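Local coordinates for putative MCP-type signal transduction protein (Campylobacter jejuni subsp. jejuni serotype O:2, PDB 4WY9), which probably senses chemical cues in the periplasm through its tandem-PAS sensory domain and relays them as a chemotaxis receptor, at residues Ile59-Thr67 and Gly102-Asp110; Ile8-Ile19 and Val283-Phe291. One frame throughout, in Å; residues are numbered along the deposited sequence.

Contact 1. Residues Ile59-Thr67 and Gly102-Asp110; sequences IDNITNIIT and GKFVMLYAD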
loop_
_atom_site.group_PDB
_atom_site.type_symbol
_atom_site.label_atom_id
_atom_site.label_comp_id
_atom_site.label_asym_id
_atom_site.label_seq_id
_atom_site.Cartn_x
_atom_site.Cartn_y
_atom_site.Cartn_z
ATOM N N ILE A 59 24.717 0.960 15.845
ATOM C CA ILE A 59 24.124 0.359 14.671
ATOM C C ILE A 59 23.415 -0.968 14.952
ATOM O O ILE A 59 22.351 -1.240 14.401
ATOM C CB ILE A 59 25.183 0.169 13.544
ATOM C CG1 ILE A 59 24.531 -0.307 12.253
ATOM C CG2 ILE A 59 26.302 -0.750 13.980
ATOM C CD1 ILE A 59 23.449 0.605 11.729
ATOM N N ASP A 60 23.992 -1.798 15.820
ATOM C CA ASP A 60 23.372 -3.057 16.168
ATOM C C ASP A 60 22.090 -2.865 16.961
ATOM O O ASP A 60 21.131 -3.618 16.772
ATOM C CB ASP A 60 24.356 -3.939 16.949
ATOM C CG ASP A 60 25.285 -4.722 16.073
ATOM O OD1 ASP A 60 25.342 -4.425 14.856
ATOM O OD2 ASP A 60 26.011 -5.589 16.600
ATOM N N ASN A 61 22.028 -1.864 17.824
ATOM C CA ASN A 61 20.781 -1.588 18.536
ATOM C C ASN A 61 19.684 -1.256 17.549
ATOM O O ASN A 61 18.556 -1.717 17.672
ATOM C CB ASN A 61 20.949 -0.480 19.534
ATOM C CG ASN A 61 21.619 -0.923 20.834
ATOM O OD1 ASN A 61 21.883 -2.120 21.022
ATOM N ND2 ASN A 61 21.897 0.009 21.703
ATOM N N ILE A 62 20.010 -0.450 16.542
ATOM C CA ILE A 62 19.039 -0.103 15.507
ATOM C C ILE A 62 18.630 -1.346 14.717
ATOM O O ILE A 62 17.459 -1.564 14.441
ATOM C CB ILE A 62 19.603 0.986 14.583
ATOM C CG1 ILE A 62 19.788 2.287 15.351
ATOM C CG2 ILE A 62 18.714 1.194 13.375
ATOM C CD1 ILE A 62 20.520 3.376 14.605
ATOM N N THR A 63 19.617 -2.145 14.294
ATOM C CA THR A 63 19.338 -3.343 13.543
ATOM C C THR A 63 18.386 -4.265 14.272
ATOM O O THR A 63 17.468 -4.819 13.685
ATOM C CB THR A 63 20.631 -4.133 13.222
ATOM O OG1 THR A 63 21.496 -3.304 12.439
ATOM C CG2 THR A 63 20.310 -5.396 12.488
ATOM N N ASN A 64 18.609 -4.450 15.565
ATOM C CA ASN A 64 17.812 -5.382 16.340
ATOM C C ASN A 64 16.404 -4.896 16.471
ATOM O O ASN A 64 15.475 -5.703 16.443
ATOM C CB ASN A 64 18.437 -5.582 17.710
ATOM C CG ASN A 64 19.742 -6.291 17.643
ATOM O OD1 ASN A 64 20.079 -6.943 16.641
ATOM N ND2 ASN A 64 20.501 -6.176 18.692
ATOM N N ILE A 65 16.206 -3.579 16.588
ATOM C CA ILE A 65 14.839 -3.028 16.635
ATOM C C ILE A 65 14.094 -3.322 15.336
ATOM O O ILE A 65 12.917 -3.717 15.351
ATOM C CB ILE A 65 14.879 -1.511 16.916
ATOM C CG1 ILE A 65 15.340 -1.273 18.351
ATOM C CG2 ILE A 65 13.564 -0.851 16.612
ATOM C CD1 ILE A 65 15.724 0.160 18.609
ATOM N N ILE A 66 14.768 -3.167 14.200
ATOM C CA ILE A 66 14.136 -3.470 12.926
ATOM C C ILE A 66 13.826 -4.942 12.774
ATOM O O ILE A 66 12.674 -5.327 12.453
ATOM C CB ILE A 66 15.027 -3.022 11.731
ATOM C CG1 ILE A 66 15.271 -1.521 11.769
ATOM C CG2 ILE A 66 14.406 -3.414 10.408
ATOM C CD1 ILE A 66 16.355 -1.061 10.791
ATOM N N THR A 67 14.801 -5.800 13.014
ATOM C CA THR A 67 14.601 -7.206 12.739
ATOM C C THR A 67 13.633 -7.847 13.731
ATOM O O THR A 67 12.869 -8.726 13.350
ATOM C CB THR A 67 15.922 -8.007 12.680
ATOM O OG1 THR A 67 16.600 -7.906 13.930
ATOM C CG2 THR A 67 16.846 -7.463 11.635
ATOM N N GLY A 102 25.215 7.113 -2.348
ATOM C CA GLY A 102 25.824 7.188 -1.022
ATOM C C GLY A 102 24.875 7.539 0.090
ATOM O O GLY A 102 25.286 7.877 1.205
ATOM N N LYS A 103 23.575 7.432 -0.167
ATOM C CA LYS A 103 22.611 7.586 0.904
ATOM C C LYS A 103 22.564 6.335 1.769
ATOM O O LYS A 103 22.869 5.239 1.313
ATOM C CB LYS A 103 21.220 7.893 0.352
ATOM C CG LYS A 103 21.181 9.283 -0.265
ATOM C CD LYS A 103 19.837 9.695 -0.680
ATOM C CE LYS A 103 19.905 11.170 -1.094
ATOM N NZ LYS A 103 20.624 11.320 -2.346
ATOM N N PHE A 104 22.180 6.517 3.022
ATOM C CA PHE A 104 22.148 5.429 3.979
ATOM C C PHE A 104 20.735 4.881 4.125
ATOM O O PHE A 104 19.841 5.544 4.653
ATOM C CB PHE A 104 22.677 5.863 5.344
ATOM C CG PHE A 104 22.721 4.731 6.330
ATOM C CD1 PHE A 104 23.801 3.846 6.340
ATOM C CD2 PHE A 104 21.679 4.509 7.215
ATOM C CE1 PHE A 104 23.831 2.788 7.200
ATOM C CE2 PHE A 104 21.721 3.456 8.097
ATOM C CZ PHE A 104 22.792 2.598 8.089
ATOM N N VAL A 105 20.530 3.654 3.644
ATOM C CA VAL A 105 19.239 2.988 3.695
ATOM C C VAL A 105 19.457 1.538 4.121
ATOM O O VAL A 105 20.180 0.791 3.459
ATOM C CB VAL A 105 18.479 3.048 2.344
ATOM C CG1 VAL A 105 17.186 2.249 2.464
ATOM C CG2 VAL A 105 18.231 4.469 1.896
ATOM N N MET A 106 18.869 1.153 5.245
ATOM C CA MET A 106 18.826 -0.230 5.669
ATOM C C MET A 106 17.550 -0.835 5.130
ATOM O O MET A 106 16.465 -0.492 5.615
ATOM C CB MET A 106 18.864 -0.339 7.178
ATOM C CG MET A 106 20.082 0.357 7.798
ATOM S SD MET A 106 20.002 0.545 9.607
ATOM C CE MET A 106 20.422 -1.072 10.121
ATOM N N LEU A 107 17.661 -1.707 4.128
ATOM C CA LEU A 107 16.529 -2.286 3.443
ATOM C C LEU A 107 16.487 -3.777 3.714
ATOM O O LEU A 107 17.490 -4.470 3.491
ATOM C CB LEU A 107 16.614 -2.021 1.939
ATOM C CG LEU A 107 15.512 -2.589 1.030
ATOM C CD1 LEU A 107 14.138 -2.018 1.385
ATOM C CD2 LEU A 107 15.846 -2.340 -0.422
ATOM N N TYR A 108 15.322 -4.278 4.158
ATOM C CA TYR A 108 15.145 -5.677 4.486
ATOM C C TYR A 108 14.028 -6.319 3.674
ATOM O O TYR A 108 12.990 -5.689 3.453
ATOM C CB TYR A 108 14.860 -5.817 5.992
ATOM C CG TYR A 108 16.046 -5.419 6.834
ATOM C CD1 TYR A 108 16.265 -4.104 7.189
ATOM C CD2 TYR A 108 16.971 -6.374 7.267
ATOM C CE1 TYR A 108 17.364 -3.755 7.944
ATOM C CE2 TYR A 108 18.064 -6.019 7.998
ATOM C CZ TYR A 108 18.252 -4.695 8.342
ATOM O OH TYR A 108 19.345 -4.313 9.088
ATOM N N ALA A 109 14.246 -7.552 3.237
ATOM C CA ALA A 109 13.266 -8.391 2.602
ATOM C C ALA A 109 13.081 -9.672 3.412
ATOM O O ALA A 109 13.852 -9.966 4.320
ATOM C CB ALA A 109 13.696 -8.751 1.182
ATOM N N ASP A 110 12.053 -10.439 3.058
ATOM C CA ASP A 110 11.851 -11.716 3.728
ATOM C C ASP A 110 12.997 -12.667 3.391
ATOM O O ASP A 110 13.534 -12.626 2.277
ATOM C CB ASP A 110 10.510 -12.324 3.326
ATOM C CG ASP A 110 9.333 -11.598 3.949
ATOM O OD1 ASP A 110 9.508 -11.022 5.042
ATOM O OD2 ASP A 110 8.232 -11.626 3.354
#
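Met106 reaches from the strand into a groove of the helix lined by Ile59, Ile62, Thr63 and Ile66. The bend at its last torsion (chi3 78°) turns CE away from the line of the chain toward Thr63: SD lies 4.0 Å from Ile62 CG2, while CE comes within 3.4 Å of Thr63 OG1 and 4.1 Å of Ile66 CD1. In the conformer of Ile59 described here, CD1 touches both Met106 SD and Met106 CE, the latter at 3.8 Å. Two residues on, Tyr108 crosses Ile66 at about a right angle, its CD1 3.8 Å from Ile66 CG2, and its phenol oxygen OH approaches Thr63 CG2 at 3.7 Å. This is helix-on-sheet packing within the first PDC sensor module of the Cache clan: the axes of 59-67 and 104-110 come within 10.7 Å and run roughly parallel, 33° apart. Thr63 OG1 donates to Ile59 O at 3.0 Å from above the carbonyl plane, and Thr63 N binds the same oxygen, so the hydroxyl facing the Met106 methyl is held against its own helix. Within the sheet, backbone hydrogen bonds to the adjacent antiparallel strand 78-83 tie Met106 to Leu81 and Tyr108 to Thr79. Ile62 also touches Leu81 and Met48 of helix 8-51.

Contact 2. Residues Ile8-Ile19 and Val283-Phe291; sequences ITKNTEDILASI and VTAPKYSVF
With chi1 at -78°, Ile8 CG2 is anti to the backbone N and lies over one face of the Phe291 ring. Thr12 makes the same choice one turn later (chi1 -59°), which directs CG2 toward Val290 and Ala285 and keeps OG1 beside the backbone N. In the Ile8 conformer described, CG2 stands 3.9 Å from the centroid of the Phe291 ring, a CH-pi contact; its still closer approach to Val290 is doubtful. The edge of the ring is met by Thr9, with OG1 3.3 Å from Phe291 CZ near the ring plane, although that hydroxyl is hydrogen-bonded to Tyr266 OH. Thr12 and Val290 reach toward each other, tip to tip, with Thr12 CG2 3.7 Å from Val290 CG2. Thr12 OG1 donates to Ile8 O at 2.6 Å, from the opposite face of that carbonyl to Thr12 N, so two donors grip one oxygen and fix the rotation of the Thr12 side chain, with both its hydroxyl and its methyl against Val290.

Farther along, the two methyls of Leu16 spread along one face of the strand, CD2 3.8 Å from Val283 CG1 and CD1 4.0 Å from Ala285 CB. Ile19 CG2 extends the apolar row, 4.1 Å from Val283 CG2. Helix 8-19 runs nearly antiparallel to strand 283-286, at 153°, and Pro286 is the N-cap of the short helix 287-291, which carries Val290 and Phe291 to the start of the long one. Helix 8-51 thus lies on the five-stranded antiparallel sheet of what is probably the second of the tandem PAS modules, where Tyr266 and Ala268 of strand 264-274, the neighbour of 277-286, also touch Leu16.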
loop_
_atom_site.group_PDB
_atom_site.type_symbol
_atom_site.label_atom_id
_atom_site.label_comp_id
_atom_site.label_asym_id
_atom_site.label_seq_id
_atom_site.Cartn_x
_atom_site.Cartn_y
_atom_site.Cartn_z
ATOM N N ILE A 8 -33.615 -11.151 -9.038
ATOM C CA ILE A 8 -32.202 -11.275 -9.401
ATOM C C ILE A 8 -31.477 -9.934 -9.300
ATOM O O ILE A 8 -30.350 -9.882 -8.806
ATOM C CB ILE A 8 -32.035 -11.875 -10.819
ATOM C CG1 ILE A 8 -32.238 -13.387 -10.790
ATOM C CG2 ILE A 8 -30.660 -11.606 -11.374
ATOM C CD1 ILE A 8 -32.244 -14.066 -12.170
ATOM N N THR A 9 -32.070 -8.850 -9.785
ATOM C CA THR A 9 -31.420 -7.545 -9.711
ATOM C C THR A 9 -31.141 -7.147 -8.263
ATOM O O THR A 9 -29.998 -6.820 -7.882
ATOM C CB THR A 9 -32.220 -6.455 -10.409
ATOM O OG1 THR A 9 -32.274 -6.713 -11.813
ATOM C CG2 THR A 9 -31.624 -5.073 -10.160
ATOM N N LYS A 10 -32.163 -7.180 -7.436
ATOM C CA LYS A 10 -32.030 -6.792 -6.029
ATOM C C LYS A 10 -31.034 -7.697 -5.321
ATOM O O LYS A 10 -30.174 -7.246 -4.556
ATOM C CB LYS A 10 -33.378 -6.861 -5.315
ATOM C CG LYS A 10 -33.288 -6.672 -3.818
ATOM C CD LYS A 10 -34.584 -7.058 -3.121
ATOM C CE LYS A 10 -34.477 -6.806 -1.638
ATOM N NZ LYS A 10 -35.752 -7.199 -0.934
ATOM N N ASN A 11 -31.153 -8.998 -5.555
ATOM C CA ASN A 11 -30.263 -9.927 -4.887
ATOM C C ASN A 11 -28.810 -9.733 -5.335
ATOM O O ASN A 11 -27.885 -9.788 -4.509
ATOM C CB ASN A 11 -30.731 -11.353 -5.116
ATOM C CG ASN A 11 -30.116 -12.326 -4.153
ATOM O OD1 ASN A 11 -29.975 -12.016 -2.922
ATOM N ND2 ASN A 11 -29.721 -13.477 -4.653
ATOM N N THR A 12 -28.615 -9.447 -6.615
ATOM C CA THR A 12 -27.282 -9.246 -7.152
ATOM C C THR A 12 -26.661 -8.011 -6.521
ATOM O O THR A 12 -25.483 -7.997 -6.147
ATOM C CB THR A 12 -27.251 -9.121 -8.679
ATOM O OG1 THR A 12 -27.791 -10.299 -9.279
ATOM C CG2 THR A 12 -25.848 -8.913 -9.206
ATOM N N GLU A 13 -27.433 -6.940 -6.433
ATOM C CA GLU A 13 -26.963 -5.718 -5.786
ATOM C C GLU A 13 -26.532 -6.013 -4.341
ATOM O O GLU A 13 -25.477 -5.558 -3.897
ATOM C CB GLU A 13 -28.032 -4.649 -5.844
ATOM C CG GLU A 13 -28.325 -4.157 -7.266
ATOM C CD GLU A 13 -29.607 -3.315 -7.395
ATOM O OE1 GLU A 13 -30.470 -3.378 -6.492
ATOM O OE2 GLU A 13 -29.781 -2.617 -8.429
ATOM N N ASP A 14 -27.344 -6.777 -3.620
ATOM C CA ASP A 14 -27.032 -7.060 -2.230
ATOM C C ASP A 14 -25.802 -7.944 -2.132
ATOM O O ASP A 14 -24.968 -7.785 -1.232
ATOM C CB ASP A 14 -28.216 -7.730 -1.527
ATOM C CG ASP A 14 -29.388 -6.802 -1.314
ATOM O OD1 ASP A 14 -29.224 -5.583 -1.361
ATOM O OD2 ASP A 14 -30.505 -7.325 -1.067
ATOM N N ILE A 15 -25.690 -8.903 -3.018
ATOM C CA ILE A 15 -24.528 -9.798 -3.049
ATOM C C ILE A 15 -23.266 -8.995 -3.321
ATOM O O ILE A 15 -22.238 -9.171 -2.630
ATOM C CB ILE A 15 -24.711 -10.917 -4.087
ATOM C CG1 ILE A 15 -25.775 -11.894 -3.621
ATOM C CG2 ILE A 15 -23.412 -11.650 -4.378
ATOM C CD1 ILE A 15 -26.348 -12.785 -4.716
ATOM N N LEU A 16 -23.307 -8.121 -4.308
ATOM C CA LEU A 16 -22.124 -7.324 -4.644
ATOM C C LEU A 16 -21.717 -6.415 -3.475
ATOM O O LEU A 16 -20.514 -6.264 -3.174
ATOM C CB LEU A 16 -22.347 -6.519 -5.902
ATOM C CG LEU A 16 -22.404 -7.306 -7.194
ATOM C CD1 LEU A 16 -22.812 -6.378 -8.339
ATOM C CD2 LEU A 16 -21.053 -7.944 -7.506
ATOM N N ALA A 17 -22.688 -5.818 -2.791
ATOM C CA ALA A 17 -22.373 -4.997 -1.619
ATOM C C ALA A 17 -21.672 -5.833 -0.550
ATOM O O ALA A 17 -20.700 -5.397 0.077
ATOM C CB ALA A 17 -23.622 -4.358 -1.079
ATOM N N SER A 18 -22.152 -7.063 -0.356
ATOM C CA SER A 18 -21.574 -7.951 0.661
ATOM C C SER A 18 -20.130 -8.335 0.292
ATOM O O SER A 18 -19.229 -8.291 1.131
ATOM C CB SER A 18 -22.432 -9.208 0.831
ATOM O OG SER A 18 -21.905 -10.094 1.804
ATOM N N ILE A 19 -19.919 -8.685 -0.969
ATOM C CA ILE A 19 -18.621 -9.129 -1.459
ATOM C C ILE A 19 -17.606 -7.996 -1.286
ATOM O O ILE A 19 -16.462 -8.212 -0.809
ATOM C CB ILE A 19 -18.684 -9.535 -2.972
ATOM C CG1 ILE A 19 -19.445 -10.828 -3.140
ATOM C CG2 ILE A 19 -17.301 -9.625 -3.609
ATOM C CD1 ILE A 19 -19.760 -11.159 -4.582
ATOM N N VAL A 283 -16.399 -4.042 -7.252
ATOM C CA VAL A 283 -16.685 -5.356 -7.792
ATOM C C VAL A 283 -17.874 -5.264 -8.733
ATOM O O VAL A 283 -18.897 -4.646 -8.391
ATOM C CB VAL A 283 -16.953 -6.421 -6.700
ATOM C CG1 VAL A 283 -17.264 -7.769 -7.327
ATOM C CG2 VAL A 283 -15.751 -6.551 -5.798
ATOM N N THR A 284 -17.746 -5.865 -9.908
ATOM C CA THR A 284 -18.797 -5.839 -10.903
ATOM C C THR A 284 -19.384 -7.205 -11.188
ATOM O O THR A 284 -18.763 -8.258 -10.933
ATOM C CB THR A 284 -18.303 -5.280 -12.213
ATOM O OG1 THR A 284 -17.444 -6.227 -12.839
ATOM C CG2 THR A 284 -17.604 -3.958 -12.033
ATOM N N ALA A 285 -20.599 -7.182 -11.745
ATOM C CA ALA A 285 -21.276 -8.343 -12.322
ATOM C C ALA A 285 -21.925 -7.895 -13.619
ATOM O O ALA A 285 -22.855 -7.100 -13.586
ATOM C CB ALA A 285 -22.313 -8.911 -11.365
ATOM N N PRO A 286 -21.414 -8.368 -14.782
ATOM C CA PRO A 286 -22.122 -8.045 -16.048
ATOM C C PRO A 286 -23.574 -8.453 -15.964
ATOM O O PRO A 286 -23.881 -9.566 -15.518
ATOM C CB PRO A 286 -21.361 -8.847 -17.106
ATOM C CG PRO A 286 -19.992 -8.973 -16.520
ATOM C CD PRO A 286 -20.207 -9.163 -15.043
ATOM N N LYS A 287 -24.471 -7.585 -16.417
ATOM C CA LYS A 287 -25.909 -7.883 -16.300
ATOM C C LYS A 287 -26.268 -9.129 -17.061
ATOM O O LYS A 287 -27.077 -9.950 -16.624
ATOM C CB LYS A 287 -26.742 -6.695 -16.743
ATOM C CG LYS A 287 -26.611 -5.488 -15.855
ATOM C CD LYS A 287 -27.278 -4.263 -16.370
ATOM C CE LYS A 287 -27.075 -3.060 -15.532
ATOM N NZ LYS A 287 -27.481 -1.817 -16.111
ATOM N N TYR A 288 -25.657 -9.332 -18.223
ATOM C CA TYR A 288 -25.966 -10.520 -19.019
ATOM C C TYR A 288 -25.554 -11.794 -18.250
ATOM O O TYR A 288 -26.264 -12.807 -18.305
ATOM C CB TYR A 288 -25.231 -10.475 -20.361
ATOM C CG TYR A 288 -25.658 -11.560 -21.274
ATOM C CD1 TYR A 288 -26.752 -11.401 -22.133
ATOM C CD2 TYR A 288 -24.993 -12.793 -21.289
ATOM C CE1 TYR A 288 -27.156 -12.418 -22.955
ATOM C CE2 TYR A 288 -25.412 -13.823 -22.121
ATOM C CZ TYR A 288 -26.472 -13.633 -22.960
ATOM O OH TYR A 288 -26.914 -14.644 -23.810
ATOM N N SER A 289 -24.446 -11.724 -17.478
ATOM C CA SER A 289 -23.992 -12.876 -16.718
ATOM C C SER A 289 -24.950 -13.201 -15.573
ATOM O O SER A 289 -25.136 -14.338 -15.188
ATOM C CB SER A 289 -22.596 -12.611 -16.170
ATOM O OG SER A 289 -21.700 -12.364 -17.215
ATOM N N VAL A 290 -25.539 -12.165 -15.014
ATOM C CA VAL A 290 -26.424 -12.246 -13.853
ATOM C C VAL A 290 -27.728 -12.914 -14.258
ATOM O O VAL A 290 -28.299 -13.715 -13.494
ATOM C CB VAL A 290 -26.654 -10.791 -13.309
ATOM C CG1 VAL A 290 -27.864 -10.620 -12.549
ATOM C CG2 VAL A 290 -25.389 -10.366 -12.567
ATOM N N PHE A 291 -28.228 -12.629 -15.457
ATOM C CA PHE A 291 -29.483 -13.128 -15.923
ATOM C C PHE A 291 -29.402 -14.382 -16.757
ATOM O O PHE A 291 -30.404 -15.072 -16.943
ATOM C CB PHE A 291 -30.236 -12.031 -16.674
ATOM C CG PHE A 291 -30.836 -10.996 -15.772
ATOM C CD1 PHE A 291 -31.984 -11.290 -15.053
ATOM C CD2 PHE A 291 -30.229 -9.770 -15.582
ATOM C CE1 PHE A 291 -32.525 -10.367 -14.193
ATOM C CE2 PHE A 291 -30.776 -8.853 -14.704
ATOM C CZ PHE A 291 -31.921 -9.149 -14.031
#

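How the contacts relate
Both contacts lay a helix on an antiparallel sheet, but they use different sheets on opposite sides of the chain's centre, with their own centres about 48 Å apart. Contact 1 is nested inside the long loop that contact 2 closes, which brings the two chain ends together. Helix 8-51 spans the distance: its start packs in contact 2, and Thr44 near its end touches Ile65 on the helix of contact 1. Contact 1 is core, with no exposed touching residue, and is built on a methionine and a tyrosine, helix and strand 33° from parallel. Contact 2 is buried and largely aliphatic along its nearly antiparallel strand but opens toward the surface at Ile8, Thr9 and Phe291. The Thr63 hydroxyl faces a methionine methyl, that of Thr12 a valine.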